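Local atomic coordinates of esterase A (Caulobacter crescentus, PDB entry 5GKV), a protein that probably acts as a serine esterase of the beta-lactamase and penicillin-binding-protein family. Residues G97-D102 with V120-A125; A130-F135 with A152-M157; S165-H170 with G307-L312; Y174-G179 with V259-A264; T301-R306 with E315-A320. One frame throughout, in Å; residues are numbered along the deposited sequence.

Interaction 1 (G97-D102 with V120-A125); sequences GRLAYD and VTVEQA
Glu123 folds its side chain back over the very carbonyl that its own backbone N-H binds. Glu123 N donates to Tyr101 O at 2.9 Å, while Glu123 CG sits 3.2 Å from that same Tyr101 O. The fold-back comes from a first torsion that sets CG between N and carbonyl carbon (chi1 64°), after which the extended chain brings OE1 to 3.4 Å from Tyr101 CB. Carboxylate and phenol ring are almost parallel, 10° apart. Arg304 pairs with Glu123 OE1 and also makes a cation-pi contact with the Tyr101 ring, so the glutamate and the tyrosine share one cation.

Val122 suits the apolar side: its CG2 meets Leu99 CD1 tip to tip at 4.0 Å, and its CG1 touches Tyr101 CD1 with the two side chains at about a right angle. Thr121 packs CG2 against Asp102 O at 3.4 Å, which leaves its hydroxyl for the helix. Thr121 OG1 accepts from Gln124 N at 3.3 Å, and Thr121 N donates in turn to Gln124 OE1 at 3.0 Å. This reciprocal pair is a capping box, and the loop carbonyl of Tyr101 supplements it at the N-terminus of helix 122-126.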
# COMPACT_ATOMS: atom_id res chain seq x y z
N GLY A 97 3.22 20.40 -10.06
CA GLY A 97 2.52 21.66 -9.95
C GLY A 97 1.07 21.65 -10.39
O GLY A 97 0.51 22.71 -10.65
N ARG A 98 0.44 20.48 -10.48
CA ARG A 98 -0.96 20.39 -10.87
C ARG A 98 -1.89 20.35 -9.66
O ARG A 98 -3.11 20.37 -9.84
CB ARG A 98 -1.18 19.15 -11.74
CG ARG A 98 -0.34 19.13 -13.02
CD ARG A 98 -0.79 18.01 -13.94
NE ARG A 98 -2.06 18.37 -14.55
CZ ARG A 98 -2.78 17.56 -15.32
NH1 ARG A 98 -2.36 16.32 -15.60
NH2 ARG A 98 -3.94 17.99 -15.83
N LEU A 99 -1.34 20.30 -8.46
CA LEU A 99 -2.05 20.07 -7.20
C LEU A 99 -1.08 20.48 -6.11
O LEU A 99 0.13 20.45 -6.33
CB LEU A 99 -2.45 18.59 -7.05
CG LEU A 99 -3.32 18.13 -5.87
CD1 LEU A 99 -4.73 18.65 -6.04
CD2 LEU A 99 -3.31 16.59 -5.76
N ALA A 100 -1.61 20.90 -4.97
CA ALA A 100 -0.77 21.27 -3.84
C ALA A 100 -1.27 20.51 -2.62
O ALA A 100 -2.47 20.28 -2.48
CB ALA A 100 -0.79 22.78 -3.57
N TYR A 101 -0.33 20.09 -1.76
CA TYR A 101 -0.71 19.31 -0.59
C TYR A 101 -1.60 20.10 0.36
O TYR A 101 -2.44 19.53 1.06
CB TYR A 101 0.53 18.81 0.15
CG TYR A 101 1.09 17.52 -0.43
CD1 TYR A 101 0.29 16.40 -0.58
CD2 TYR A 101 2.43 17.42 -0.80
CE1 TYR A 101 0.78 15.22 -1.10
CE2 TYR A 101 2.95 16.22 -1.34
CZ TYR A 101 2.11 15.13 -1.47
OH TYR A 101 2.56 13.95 -1.98
N ASP A 102 -1.44 21.43 0.41
CA ASP A 102 -2.26 22.22 1.31
C ASP A 102 -3.47 22.83 0.61
O ASP A 102 -4.15 23.70 1.17
CB ASP A 102 -1.41 23.31 1.99
CG ASP A 102 -0.84 24.32 1.00
OD1 ASP A 102 -0.99 24.13 -0.23
OD2 ASP A 102 -0.24 25.31 1.47
N VAL A 120 -10.90 20.90 4.34
CA VAL A 120 -10.02 19.74 4.41
C VAL A 120 -9.04 19.76 3.24
O VAL A 120 -9.45 19.91 2.08
CB VAL A 120 -10.85 18.45 4.39
CG1 VAL A 120 -9.93 17.21 4.41
CG2 VAL A 120 -11.83 18.43 5.57
N THR A 121 -7.75 19.61 3.52
CA THR A 121 -6.76 19.67 2.46
C THR A 121 -6.40 18.28 1.93
O THR A 121 -6.72 17.24 2.52
CB THR A 121 -5.48 20.37 2.93
OG1 THR A 121 -4.89 19.63 4.00
CG2 THR A 121 -5.78 21.80 3.41
N VAL A 122 -5.69 18.28 0.79
CA VAL A 122 -5.20 17.04 0.19
C VAL A 122 -4.37 16.25 1.20
O VAL A 122 -4.63 15.06 1.45
CB VAL A 122 -4.40 17.34 -1.09
CG1 VAL A 122 -3.70 16.06 -1.64
CG2 VAL A 122 -5.32 17.91 -2.17
N GLU A 123 -3.39 16.89 1.83
CA GLU A 123 -2.51 16.13 2.72
C GLU A 123 -3.24 15.68 3.99
O GLU A 123 -2.90 14.63 4.55
CB GLU A 123 -1.26 16.95 3.06
CG GLU A 123 -1.52 18.24 3.85
CD GLU A 123 -0.34 19.18 3.84
OE1 GLU A 123 0.80 18.73 3.58
OE2 GLU A 123 -0.55 20.39 4.08
N GLN A 124 -4.26 16.42 4.43
CA GLN A 124 -5.06 15.97 5.56
C GLN A 124 -5.81 14.69 5.22
O GLN A 124 -5.86 13.75 6.02
CB GLN A 124 -6.03 17.08 6.01
CG GLN A 124 -5.34 18.16 6.84
CD GLN A 124 -6.11 19.47 6.91
OE1 GLN A 124 -7.25 19.56 6.47
NE2 GLN A 124 -5.48 20.48 7.47
N ALA A 125 -6.39 14.64 4.01
CA ALA A 125 -7.09 13.44 3.55
C ALA A 125 -6.16 12.25 3.46
O ALA A 125 -6.52 11.13 3.87
CB ALA A 125 -7.74 13.69 2.19

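Interaction 2 (A130-F135 with A152-M157)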
# COMPACT_ATOMS: atom_id res chain seq x y z
N ALA A 130 -9.21 13.18 7.86
CA ALA A 130 -10.47 13.78 7.43
C ALA A 130 -11.71 13.10 8.02
O ALA A 130 -12.82 13.48 7.65
CB ALA A 130 -10.57 13.78 5.90
N GLY A 131 -11.55 12.10 8.89
CA GLY A 131 -12.70 11.58 9.61
C GLY A 131 -13.64 10.71 8.82
O GLY A 131 -14.77 10.50 9.26
N LEU A 132 -13.20 10.15 7.70
CA LEU A 132 -14.05 9.35 6.83
C LEU A 132 -13.60 7.88 6.82
O LEU A 132 -13.65 7.21 5.78
CB LEU A 132 -14.07 9.93 5.42
CG LEU A 132 -14.33 11.44 5.35
CD1 LEU A 132 -14.26 11.95 3.89
CD2 LEU A 132 -15.68 11.83 5.99
N SER A 133 -13.19 7.37 7.99
CA SER A 133 -12.53 6.07 8.09
C SER A 133 -13.39 4.94 7.54
O SER A 133 -12.87 3.97 6.98
CB SER A 133 -12.15 5.81 9.55
OG SER A 133 -11.38 6.89 10.06
N GLY A 134 -14.70 5.05 7.69
CA GLY A 134 -15.65 4.13 7.09
C GLY A 134 -17.02 4.80 7.14
O GLY A 134 -17.17 5.88 7.71
N PHE A 135 -17.99 4.15 6.52
CA PHE A 135 -19.37 4.62 6.61
C PHE A 135 -20.00 4.11 7.90
O PHE A 135 -20.09 2.89 8.10
CB PHE A 135 -20.16 4.14 5.40
CG PHE A 135 -19.61 4.61 4.06
CD1 PHE A 135 -19.50 5.97 3.77
CD2 PHE A 135 -19.24 3.70 3.09
CE1 PHE A 135 -19.00 6.40 2.53
CE2 PHE A 135 -18.74 4.12 1.84
CZ PHE A 135 -18.62 5.47 1.57
N ALA A 152 -19.66 9.83 -4.01
CA ALA A 152 -20.76 10.70 -3.64
C ALA A 152 -21.09 10.56 -2.16
O ALA A 152 -21.33 11.56 -1.47
CB ALA A 152 -21.99 10.40 -4.50
N LYS A 153 -21.06 9.33 -1.65
CA LYS A 153 -21.36 9.12 -0.23
C LYS A 153 -20.28 9.73 0.66
O LYS A 153 -20.59 10.32 1.70
CB LYS A 153 -21.53 7.63 0.05
CG LYS A 153 -22.14 7.33 1.42
CD LYS A 153 -22.46 5.86 1.58
CE LYS A 153 -22.89 5.54 3.01
NZ LYS A 153 -24.08 6.32 3.42
N LEU A 154 -19.01 9.61 0.26
CA LEU A 154 -17.93 10.26 1.00
C LEU A 154 -18.07 11.77 0.95
O LEU A 154 -17.92 12.46 1.97
CB LEU A 154 -16.57 9.82 0.43
CG LEU A 154 -16.12 8.38 0.73
CD1 LEU A 154 -14.89 7.94 -0.11
CD2 LEU A 154 -15.80 8.22 2.22
N ALA A 155 -18.34 12.32 -0.24
CA ALA A 155 -18.48 13.77 -0.37
C ALA A 155 -19.56 14.31 0.55
O ALA A 155 -19.44 15.43 1.07
CB ALA A 155 -18.77 14.14 -1.83
N ALA A 156 -20.61 13.53 0.78
CA ALA A 156 -21.72 13.98 1.61
C ALA A 156 -21.52 13.68 3.09
O ALA A 156 -22.29 14.18 3.92
CB ALA A 156 -23.02 13.33 1.14
N MET A 157 -20.51 12.90 3.45
CA MET A 157 -20.40 12.39 4.82
C MET A 157 -19.81 13.42 5.78
O MET A 157 -18.89 14.17 5.44
CB MET A 157 -19.57 11.12 4.83
CG MET A 157 -19.26 10.60 6.23
SD MET A 157 -18.37 9.05 6.16
CE MET A 157 -17.81 8.96 7.88
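Lys153 lays its aliphatic stem across one face of the Phe135 ring, a CH-pi contact joined by a Met-aromatic contact from Met157; together they pack the end of helix 147-156 on the loop that follows helix 122-126. Lys153 CD stands 3.6 Å from the ring centroid, only 13° off the normal, so it lies nearly above the centre. Lys153 CG lies nearest Phe135 CE1, and Lys153 CE nearest Phe135 CD1 and Phe135 CG. A lysine suits this place because its long methylene chain can cover a ring while its charge escapes: the stem stays extended until chi4 (59°), where it bends and NZ forms a salt bridge with Asp137.

Leu154 comes at the ring from another direction, its CD2 3.7 Å from Phe135 CE1 and the two side chains at about a right angle. The same CD2 lies 4.0 Å from Leu132 CB. Leu132 and Met157 run antiparallel alongside one another, Leu132 CD2 3.8 Å from Met157 CG.

Farther out, Trp144 brings its ring against Phe135, and Trp245 NE1 holds the Phe135 carbonyl. Thr173 and Leu177 of helix 173-186 back Leu154, and Lys117 NZ binds the carbonyls of Ala155 and Met157. With CG anti to the backbone N (chi1 173°) and the chain extended beyond it, Met157 threads its sulfur obliquely beside the ring, SD 5.3 Å from the Phe135 centroid, and ends with CE 3.2 Å from Gly134 O.

Interaction 3 (S165-H170 with G307-L312)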
# COMPACT_ATOMS: atom_id res chain seq x y z
N SER A 165 -6.51 15.92 15.29
CA SER A 165 -6.67 15.34 16.61
C SER A 165 -5.83 14.07 16.66
O SER A 165 -4.69 14.09 17.14
CB SER A 165 -8.14 15.07 16.93
OG SER A 165 -8.77 14.22 15.97
N ALA A 166 -6.38 12.97 16.15
CA ALA A 166 -5.61 11.76 15.92
C ALA A 166 -5.97 11.23 14.53
O ALA A 166 -7.10 11.40 14.06
CB ALA A 166 -5.87 10.69 17.00
N SER A 167 -4.99 10.61 13.87
CA SER A 167 -5.31 9.93 12.62
C SER A 167 -6.24 8.75 12.92
O SER A 167 -6.20 8.15 14.00
CB SER A 167 -4.03 9.45 11.91
OG SER A 167 -3.30 8.55 12.75
N GLY A 168 -7.12 8.47 11.97
CA GLY A 168 -7.99 7.31 12.05
C GLY A 168 -7.99 6.60 10.71
O GLY A 168 -8.74 6.96 9.80
N TYR A 169 -7.13 5.61 10.60
CA TYR A 169 -6.84 4.95 9.33
C TYR A 169 -8.10 4.61 8.56
O TYR A 169 -9.05 4.05 9.11
CB TYR A 169 -6.03 3.69 9.63
CG TYR A 169 -5.66 2.87 8.41
CD1 TYR A 169 -4.76 3.36 7.47
CD2 TYR A 169 -6.16 1.58 8.24
CE1 TYR A 169 -4.39 2.59 6.36
CE2 TYR A 169 -5.79 0.80 7.14
CZ TYR A 169 -4.91 1.32 6.21
OH TYR A 169 -4.56 0.54 5.15
N HIS A 170 -8.12 4.99 7.27
CA HIS A 170 -9.21 4.75 6.33
C HIS A 170 -8.87 3.53 5.48
O HIS A 170 -8.24 3.69 4.43
CB HIS A 170 -9.39 5.95 5.39
CG HIS A 170 -9.81 7.24 6.05
ND1 HIS A 170 -9.33 7.66 7.27
CD2 HIS A 170 -10.64 8.22 5.61
CE1 HIS A 170 -9.86 8.83 7.56
NE2 HIS A 170 -10.65 9.20 6.57
N GLY A 307 1.10 9.81 16.46
CA GLY A 307 0.39 9.49 17.69
C GLY A 307 -0.41 8.23 17.49
O GLY A 307 -0.36 7.58 16.44
N ARG A 308 -1.15 7.88 18.55
CA ARG A 308 -2.01 6.69 18.51
C ARG A 308 -3.08 6.85 17.44
O ARG A 308 -3.85 7.81 17.44
CB ARG A 308 -2.68 6.46 19.86
CG ARG A 308 -2.89 4.99 20.16
CD ARG A 308 -1.57 4.42 20.66
NE ARG A 308 -1.49 2.96 20.58
CZ ARG A 308 -0.36 2.29 20.76
NH1 ARG A 308 0.77 2.95 21.02
NH2 ARG A 308 -0.35 0.96 20.68
N ASP A 309 -3.17 5.87 16.56
CA ASP A 309 -4.20 5.91 15.53
C ASP A 309 -5.52 5.42 16.11
O ASP A 309 -5.54 4.49 16.92
CB ASP A 309 -3.78 5.05 14.33
CG ASP A 309 -4.64 5.31 13.11
OD1 ASP A 309 -4.25 6.17 12.29
OD2 ASP A 309 -5.67 4.64 12.95
N LEU A 310 -6.61 6.05 15.69
CA LEU A 310 -7.92 5.68 16.21
C LEU A 310 -8.39 4.32 15.71
O LEU A 310 -9.28 3.72 16.32
CB LEU A 310 -8.96 6.74 15.85
CG LEU A 310 -8.69 8.16 16.37
CD1 LEU A 310 -9.63 9.18 15.72
CD2 LEU A 310 -8.84 8.13 17.90
N VAL A 311 -7.81 3.82 14.61
CA VAL A 311 -8.27 2.61 13.95
C VAL A 311 -7.22 1.51 14.01
O VAL A 311 -7.49 0.40 14.48
CB VAL A 311 -8.68 2.90 12.48
CG1 VAL A 311 -9.08 1.61 11.77
CG2 VAL A 311 -9.84 3.91 12.44
N LEU A 312 -6.01 1.79 13.56
CA LEU A 312 -4.93 0.82 13.70
C LEU A 312 -4.35 0.91 15.10
O LEU A 312 -4.08 2.01 15.59
CB LEU A 312 -3.84 1.05 12.65
CG LEU A 312 -4.31 0.89 11.19
CD1 LEU A 312 -3.19 1.23 10.20
CD2 LEU A 312 -4.83 -0.51 10.92
O HOH W 1 -2.62 10.22 15.77
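Asp309 reaches from its loop into the backbone of Ser167-Tyr169, beginning with CB, which lies 3.9 Å from Ser167 OG. Its CG stands anti to the backbone N (chi1 -166°), and this delivers the carboxylate between the two segments. OD1 takes the Ser167 hydroxyl at 2.6 Å from OG, on its anti side and 32° out of the carboxylate plane; Trp318 NE1 adds a weak bond to the same oxygen. OD2 uses its syn lone pair for Tyr169 N, 2.9 Å away and nearly straight at 177°. OD2 also accepts, on the anti side but out of the carboxylate plane, from Val311 N at 2.8 Å, an Asx turn, and from Leu312 N at 2.9 Å, which extends it to an Asx motif. So many donors would be expected to keep this buried aspartate ionised.

Beside it, Leu310 N binds Ser167 O at 2.7 Å, and a water links Ser167 N to Arg308 O. Gly168 CA packs against Leu310 CB. Leu312 lays CD1 over one face of the Tyr169 ring, 3.7 Å from its centroid. The ring's hydroxyl bonds to Lys83 of the Ser80-x-x-Lys83 sequence, so the Asx turn and Leu312 probably help to position what is likely to be the active-site tyrosine of the beta-lactamase fold.

Interaction 4 (Y174-G179 with V259-A264)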
# COMPACT_ATOMS: atom_id res chain seq x y z
N TYR A 174 -9.93 5.49 1.75
CA TYR A 174 -8.76 6.23 1.29
C TYR A 174 -8.55 6.11 -0.21
O TYR A 174 -8.13 7.07 -0.86
CB TYR A 174 -7.51 5.74 2.02
CG TYR A 174 -6.14 6.10 1.44
CD1 TYR A 174 -5.59 5.36 0.39
CD2 TYR A 174 -5.35 7.11 2.01
CE1 TYR A 174 -4.33 5.64 -0.11
CE2 TYR A 174 -4.07 7.40 1.51
CZ TYR A 174 -3.57 6.64 0.45
OH TYR A 174 -2.30 6.89 -0.07
N GLY A 175 -8.80 4.93 -0.77
CA GLY A 175 -8.55 4.73 -2.19
C GLY A 175 -9.47 5.55 -3.05
O GLY A 175 -9.09 5.98 -4.15
N TYR A 176 -10.70 5.79 -2.57
CA TYR A 176 -11.64 6.62 -3.30
C TYR A 176 -11.32 8.10 -3.11
O TYR A 176 -11.45 8.89 -4.06
CB TYR A 176 -13.07 6.29 -2.87
CG TYR A 176 -13.43 4.84 -3.13
CD1 TYR A 176 -13.08 3.83 -2.23
CD2 TYR A 176 -14.11 4.48 -4.31
CE1 TYR A 176 -13.41 2.51 -2.47
CE2 TYR A 176 -14.44 3.15 -4.56
CZ TYR A 176 -14.09 2.17 -3.64
OH TYR A 176 -14.40 0.84 -3.87
N LEU A 177 -10.88 8.49 -1.91
CA LEU A 177 -10.44 9.87 -1.70
C LEU A 177 -9.25 10.21 -2.60
O LEU A 177 -9.30 11.18 -3.36
CB LEU A 177 -10.09 10.10 -0.23
CG LEU A 177 -11.21 9.96 0.80
CD1 LEU A 177 -10.69 10.31 2.20
CD2 LEU A 177 -12.39 10.83 0.41
N ALA A 178 -8.18 9.42 -2.49
CA ALA A 178 -7.00 9.63 -3.33
C ALA A 178 -7.34 9.47 -4.81
O ALA A 178 -6.90 10.28 -5.64
CB ALA A 178 -5.89 8.64 -2.94
N GLY A 179 -8.13 8.45 -5.15
CA GLY A 179 -8.39 8.17 -6.55
C GLY A 179 -9.20 9.26 -7.22
O GLY A 179 -8.97 9.59 -8.39
N VAL A 259 -11.82 -4.07 -11.29
CA VAL A 259 -12.06 -2.66 -10.97
C VAL A 259 -10.82 -2.06 -10.34
O VAL A 259 -9.81 -2.75 -10.13
CB VAL A 259 -13.29 -2.50 -10.05
CG1 VAL A 259 -14.56 -2.95 -10.77
CG2 VAL A 259 -13.10 -3.27 -8.73
N GLU A 260 -10.87 -0.77 -10.03
CA GLU A 260 -9.76 -0.08 -9.38
C GLU A 260 -10.17 0.25 -7.95
O GLU A 260 -11.13 0.99 -7.74
CB GLU A 260 -9.39 1.20 -10.12
CG GLU A 260 -8.96 0.99 -11.54
CD GLU A 260 -8.34 2.25 -12.12
OE1 GLU A 260 -8.03 3.18 -11.32
OE2 GLU A 260 -8.17 2.30 -13.36
N ILE A 261 -9.45 -0.31 -6.98
CA ILE A 261 -9.61 0.06 -5.58
C ILE A 261 -8.22 0.44 -5.08
O ILE A 261 -7.50 -0.42 -4.55
CB ILE A 261 -10.26 -1.07 -4.78
CG1 ILE A 261 -11.59 -1.49 -5.43
CG2 ILE A 261 -10.48 -0.63 -3.31
CD1 ILE A 261 -12.31 -2.66 -4.75
N PRO A 262 -7.79 1.69 -5.27
CA PRO A 262 -6.39 2.05 -4.95
C PRO A 262 -6.03 1.96 -3.47
O PRO A 262 -4.87 2.18 -3.11
CB PRO A 262 -6.29 3.50 -5.47
CG PRO A 262 -7.36 3.61 -6.53
CD PRO A 262 -8.50 2.78 -5.96
N SER A 263 -6.98 1.64 -2.59
CA SER A 263 -6.64 1.35 -1.21
C SER A 263 -6.37 -0.14 -0.96
O SER A 263 -5.89 -0.47 0.13
CB SER A 263 -7.76 1.81 -0.28
OG SER A 263 -9.03 1.39 -0.77
N ALA A 264 -6.66 -1.03 -1.92
CA ALA A 264 -6.75 -2.45 -1.57
C ALA A 264 -6.57 -3.49 -2.68
O ALA A 264 -6.37 -4.66 -2.36
CB ALA A 264 -8.11 -2.73 -0.91
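Helix 173-186 is met near its start by the turn that follows helix 253-258, and the meeting point is a glycine. Gly175 and Ser263 bring their CA atoms to 4.0 Å, a spacing made possible because the helix offers no side chain there. Ser263 CB rests 3.3 Å from Gly175 N, and the same CB lies at the edge of the Tyr174 ring, 4.2 Å from CD1. With OG between N and the carbonyl carbon (chi1 47°), the serine hydroxyl turns to its hydrogen-bond partner, Val172 O.

Pro262 packs its ring carbons on Gly175, Pro262 CD 3.7 Å from Gly175 O, a carbonyl already bonded to Gly179 N. Ala264 N bonds to Ile261 O at 2.8 Å and closes a type I beta turn, whose second position suits proline because its phi is near -65°. Ile261 extends CG1 to 4.0 Å from Tyr176 OH in loose contact; that hydroxyl is hydrogen-bonded to Trp144 O.

Ser263 O binds Lys83 NZ, which places the turn beside the lysine of the Ser-x-x-Lys sequence. Around it, Pro262 packs on Trp147 of helix 147-156 and on Met190 of helix 190-202, Tyr174 lies against Ala86 and Ala87 of helix 82-95, and the chain runs on into strand 266-268.

Interaction 5 (T301-R306 with E315-A320); sequences TAERLR and EISWGA
Leu305 and Trp318 form an antiparallel hydrogen-bonded pair, Arg306 and Ser317 the non-hydrogen-bonded pair beside it, in a short beta hairpin. Trp318 N donates to Leu305 O at 3.0 Å, while Trp318 O is taken by Arg304 N at 2.7 Å.

On the face of Leu305 and Trp318 the contact is apolar. Leu305 CD2 lies 4.1 Å from Trp318 CB, the two side chains running alongside each other in one direction, and Ile316 CG2 lies over one face of the indole, toward its rim. The face of Arg306 and Ser317 is polar. Ser317 OG donates to the anti lone pair of Glu303 OE2 at 2.6 Å and also bonds to Arg324. Arg306, extended from CG to NE, meets Glu315 OE2 at the edge of its guanidinium in a salt bridge through NE, with a weak second bond from NH2; the modelled NE-OE2 distance is doubtful, being too short.

Toward the helix side, Arg304 bends at chi2 (48°) and lays one face of its guanidinium on Ala320, Arg304 CZ 3.8 Å from Ala320 CB. Its NH1 returns to Ala302 O at 2.8 Å and bonds to Ala299 O as well. A small alanine suits a flat cation that needs its edges for acceptors. The hairpin therefore divides its chemistry: hydrocarbon gathers on the face of Leu305 and Trp318, whereas carboxylates and guanidinium groups probably offset one another's charge on the more exposed side.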
# COMPACT_ATOMS: atom_id res chain seq x y z
N THR A 301 6.74 12.73 1.88
CA THR A 301 6.98 11.83 3.00
C THR A 301 7.12 12.55 4.33
O THR A 301 7.23 11.87 5.37
CB THR A 301 8.23 10.97 2.74
OG1 THR A 301 9.37 11.82 2.56
CG2 THR A 301 8.04 10.12 1.50
N ALA A 302 7.13 13.88 4.35
CA ALA A 302 7.27 14.61 5.61
C ALA A 302 6.14 14.24 6.56
O ALA A 302 4.99 14.06 6.15
CB ALA A 302 7.27 16.12 5.37
N GLU A 303 6.47 14.14 7.84
CA GLU A 303 5.48 13.82 8.86
C GLU A 303 4.38 14.87 8.89
O GLU A 303 4.64 16.06 9.09
CB GLU A 303 6.13 13.73 10.23
CG GLU A 303 5.14 13.35 11.31
CD GLU A 303 5.80 13.17 12.66
OE1 GLU A 303 5.93 14.17 13.39
OE2 GLU A 303 6.20 12.03 12.98
N ARG A 304 3.14 14.42 8.70
CA ARG A 304 1.97 15.26 8.89
C ARG A 304 1.51 15.26 10.34
O ARG A 304 1.20 16.32 10.91
CB ARG A 304 0.83 14.79 7.99
CG ARG A 304 0.76 15.51 6.64
CD ARG A 304 2.11 15.58 5.97
NE ARG A 304 2.07 16.27 4.68
CZ ARG A 304 2.93 16.05 3.69
NH1 ARG A 304 3.89 15.12 3.82
NH2 ARG A 304 2.82 16.74 2.56
N LEU A 305 1.47 14.08 10.95
CA LEU A 305 1.15 13.96 12.37
C LEU A 305 1.60 12.58 12.85
O LEU A 305 1.85 11.67 12.05
CB LEU A 305 -0.34 14.16 12.64
CG LEU A 305 -1.29 12.99 12.42
CD1 LEU A 305 -2.64 13.32 13.09
CD2 LEU A 305 -1.46 12.68 10.93
N ARG A 306 1.66 12.45 14.18
CA ARG A 306 2.15 11.24 14.83
C ARG A 306 1.42 11.05 16.15
O ARG A 306 1.15 12.02 16.86
CB ARG A 306 3.66 11.32 15.06
CG ARG A 306 4.21 10.15 15.84
CD ARG A 306 5.71 10.24 15.99
NE ARG A 306 6.17 9.37 17.05
CZ ARG A 306 7.44 9.13 17.32
NH1 ARG A 306 8.39 9.68 16.58
NH2 ARG A 306 7.77 8.32 18.32
N GLU A 315 1.00 3.40 17.49
CA GLU A 315 1.50 4.75 17.25
C GLU A 315 2.04 4.80 15.82
O GLU A 315 2.93 4.02 15.46
CB GLU A 315 2.59 5.12 18.25
CG GLU A 315 2.77 6.63 18.38
CD GLU A 315 4.15 7.06 18.89
OE1 GLU A 315 4.75 6.36 19.74
OE2 GLU A 315 4.62 8.13 18.44
N ILE A 316 1.51 5.71 15.00
CA ILE A 316 1.88 5.83 13.60
C ILE A 316 2.30 7.27 13.31
O ILE A 316 1.67 8.22 13.78
CB ILE A 316 0.74 5.40 12.65
CG1 ILE A 316 0.36 3.94 12.93
CG2 ILE A 316 1.12 5.62 11.16
CD1 ILE A 316 -0.88 3.46 12.15
N SER A 317 3.38 7.41 12.55
CA SER A 317 3.80 8.67 11.95
C SER A 317 3.38 8.61 10.48
O SER A 317 3.88 7.77 9.73
CB SER A 317 5.31 8.86 12.10
OG SER A 317 5.79 9.99 11.38
N TRP A 318 2.46 9.47 10.09
CA TRP A 318 1.93 9.50 8.72
C TRP A 318 2.58 10.62 7.92
O TRP A 318 2.62 11.77 8.38
CB TRP A 318 0.42 9.72 8.72
CG TRP A 318 -0.41 8.55 9.13
CD1 TRP A 318 -1.17 8.43 10.27
CD2 TRP A 318 -0.60 7.33 8.39
NE1 TRP A 318 -1.81 7.22 10.28
CE2 TRP A 318 -1.48 6.52 9.14
CE3 TRP A 318 -0.11 6.85 7.16
CZ2 TRP A 318 -1.87 5.25 8.71
CZ3 TRP A 318 -0.50 5.59 6.74
CH2 TRP A 318 -1.37 4.81 7.51
N GLY A 319 3.06 10.28 6.72
CA GLY A 319 3.26 11.24 5.65
C GLY A 319 1.98 11.41 4.86
O GLY A 319 0.88 11.10 5.32
N ALA A 320 2.13 11.88 3.62
CA ALA A 320 0.98 12.10 2.74
C ALA A 320 0.60 10.79 2.04
O ALA A 320 0.78 10.59 0.83
CB ALA A 320 1.27 13.21 1.74

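Overall arrangement
Interactions 1 and 2 follow one another along the chain, and 4 lies within the long loop that interaction 3 closes. Interactions 3 and 5 alternate their segments, segment 307-312 lying in the loop between the two hairpin strands of interaction 5; their centres are about 11 Å apart. The Glu123-Arg304 salt bridge ties interaction 1 to 5, about 15 Å apart between centres. Interaction 2 touches 4 where Leu154 and Leu132 pack on helix 173-186, and touches 3 through Ser133 and Gly168. Interactions 2 and 5 are farthest apart, about 21 Å between centres. All belong to the beta-lactamase family region, and 3 and 4 both approach Lys83, consistent with loops and helices assembled around an active site.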